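Local coordinates for electron transfer flavoprotein, beta subunit (Thermotoga maritima, PDB 7KOE) that probably transfers electrons as the FAD-binding beta subunit of an electron transfer flavoprotein, at residues 64-69 with 88-93. Sequence-based numbering, arbitrary orientation.
Sequences GATVYV and GLDEAV
Leu-89, in the loop just before strand 91-95, reaches over to the valines of the neighbouring strand: its CG rests 3.7 Å from CG1 of Val-67, and its CD2 meets CB of Val-69. These are the two strands of a beta-alpha-beta crossover, 66-72 to 91-95, paired in parallel within the mixed sheet of the FAD-binding ETF domain. Helix 78-85 links them and packs on the same face, where Val-69 and Ala-92 both touch Leu-81; helix 47-63 covers Val-67 and Leu-89.

Four backbone bonds stitch the strands together. The carbonyl O of Val-67 accepts two N-H groups, from Asp-90 N and, weakly, from Glu-91 N. Next, Val-69 N donates to O of Glu-91, and Val-69 O accepts from Val-93 N at 2.7 Å.

On the other face, Tyr-68 and Glu-91 run side by side. CB of Glu-91 sits 3.5 Å from the centroid of the Tyr-68 ring, 10° off its normal, a CH-pi contact, while CG2 of Val-93 comes to the ring edge. A bend at chi2 (-69°) leads the Glu-91 carboxylate away from the ring, where OE1 is hydrogen-bonded to the hydroxyl of Tyr-216; OH of Tyr-68 is hydrogen-bonded to NH2 of Arg-122.

At the outer end Thr-66 gives its OG1 to a hydrogen bond with Asn-13, leaving its carbon side to Asp-90, whose OD2 lies 3.4 Å from CA of Thr-66.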
loop_
_atom_site.group_PDB
_atom_site.type_symbol
_atom_site.label_atom_id
_atom_site.label_comp_id
_atom_site.label_asym_id
_atom_site.label_seq_id
_atom_site.Cartn_x
_atom_site.Cartn_y
_atom_site.Cartn_z
ATOM N N GLY A 64 -60.916 -7.491 -15.063
ATOM C CA GLY A 64 -60.960 -6.624 -13.904
ATOM C C GLY A 64 -60.451 -7.289 -12.644
ATOM O O GLY A 64 -61.006 -7.090 -11.560
ATOM N N ALA A 65 -59.398 -8.081 -12.774
ATOM C CA ALA A 65 -58.821 -8.794 -11.647
ATOM C C ALA A 65 -57.924 -7.859 -10.853
ATOM O O ALA A 65 -57.088 -7.158 -11.422
ATOM C CB ALA A 65 -58.024 -10.006 -12.124
ATOM N N THR A 66 -58.105 -7.848 -9.535
ATOM C CA THR A 66 -57.300 -6.984 -8.685
ATOM C C THR A 66 -55.919 -7.588 -8.490
ATOM O O THR A 66 -55.744 -8.491 -7.670
ATOM C CB THR A 66 -57.970 -6.768 -7.330
ATOM O OG1 THR A 66 -57.649 -7.860 -6.464
ATOM C CG2 THR A 66 -59.474 -6.694 -7.492
ATOM N N VAL A 67 -54.933 -7.097 -9.231
ATOM C CA VAL A 67 -53.609 -7.705 -9.221
ATOM C C VAL A 67 -52.744 -7.035 -8.166
ATOM O O VAL A 67 -52.604 -5.810 -8.148
ATOM C CB VAL A 67 -52.949 -7.616 -10.600
ATOM C CG1 VAL A 67 -51.712 -8.452 -10.600
ATOM C CG2 VAL A 67 -53.896 -8.088 -11.669
ATOM N N TYR A 68 -52.160 -7.841 -7.288
ATOM C CA TYR A 68 -51.122 -7.407 -6.369
ATOM C C TYR A 68 -49.792 -7.939 -6.871
ATOM O O TYR A 68 -49.755 -8.904 -7.635
ATOM C CB TYR A 68 -51.374 -7.919 -4.953
ATOM C CG TYR A 68 -52.270 -7.048 -4.114
ATOM C CD1 TYR A 68 -53.495 -6.607 -4.595
ATOM C CD2 TYR A 68 -51.897 -6.677 -2.832
ATOM C CE1 TYR A 68 -54.316 -5.814 -3.827
ATOM C CE2 TYR A 68 -52.714 -5.888 -2.054
ATOM C CZ TYR A 68 -53.923 -5.458 -2.558
ATOM O OH TYR A 68 -54.741 -4.667 -1.788
ATOM N N VAL A 69 -48.702 -7.313 -6.452
ATOM C CA VAL A 69 -47.359 -7.784 -6.761
ATOM C C VAL A 69 -46.548 -7.760 -5.473
ATOM O O VAL A 69 -46.621 -6.798 -4.705
ATOM C CB VAL A 69 -46.717 -6.965 -7.905
ATOM C CG1 VAL A 69 -46.785 -5.490 -7.659
ATOM C CG2 VAL A 69 -45.282 -7.358 -8.129
ATOM N N GLY A 88 -49.712 -1.253 -14.812
ATOM C CA GLY A 88 -51.105 -0.983 -14.570
ATOM C C GLY A 88 -51.688 -1.708 -13.388
ATOM O O GLY A 88 -52.916 -1.758 -13.264
ATOM N N LEU A 89 -50.857 -2.255 -12.514
ATOM C CA LEU A 89 -51.303 -3.109 -11.432
ATOM C C LEU A 89 -51.871 -2.272 -10.292
ATOM O O LEU A 89 -51.648 -1.063 -10.208
ATOM C CB LEU A 89 -50.144 -3.966 -10.934
ATOM C CG LEU A 89 -49.936 -5.344 -11.558
ATOM C CD1 LEU A 89 -49.680 -5.321 -13.050
ATOM C CD2 LEU A 89 -48.797 -6.013 -10.854
ATOM N N ASP A 90 -52.618 -2.929 -9.406
ATOM C CA ASP A 90 -53.251 -2.199 -8.314
ATOM C C ASP A 90 -52.268 -1.878 -7.198
ATOM O O ASP A 90 -51.989 -0.707 -6.923
ATOM C CB ASP A 90 -54.440 -2.983 -7.758
ATOM C CG ASP A 90 -55.692 -2.792 -8.578
ATOM O OD1 ASP A 90 -55.851 -1.704 -9.169
ATOM O OD2 ASP A 90 -56.524 -3.718 -8.629
ATOM N N GLU A 91 -51.732 -2.898 -6.543
ATOM C CA GLU A 91 -50.943 -2.679 -5.345
ATOM C C GLU A 91 -49.632 -3.440 -5.422
ATOM O O GLU A 91 -49.517 -4.457 -6.104
ATOM C CB GLU A 91 -51.702 -3.096 -4.084
ATOM C CG GLU A 91 -52.924 -2.255 -3.780
ATOM C CD GLU A 91 -52.573 -0.846 -3.363
ATOM O OE1 GLU A 91 -51.606 -0.678 -2.591
ATOM O OE2 GLU A 91 -53.263 0.095 -3.806
ATOM N N ALA A 92 -48.644 -2.926 -4.705
ATOM C CA ALA A 92 -47.369 -3.593 -4.520
ATOM C C ALA A 92 -47.148 -3.827 -3.038
ATOM O O ALA A 92 -47.574 -3.030 -2.200
ATOM C CB ALA A 92 -46.213 -2.783 -5.097
ATOM N N VAL A 93 -46.486 -4.930 -2.718
ATOM C CA VAL A 93 -46.281 -5.350 -1.340
ATOM C C VAL A 93 -44.819 -5.728 -1.180
ATOM O O VAL A 93 -44.296 -6.540 -1.948
ATOM C CB VAL A 93 -47.204 -6.526 -0.967
ATOM C CG1 VAL A 93 -46.678 -7.271 0.231
ATOM C CG2 VAL A 93 -48.606 -6.031 -0.695
#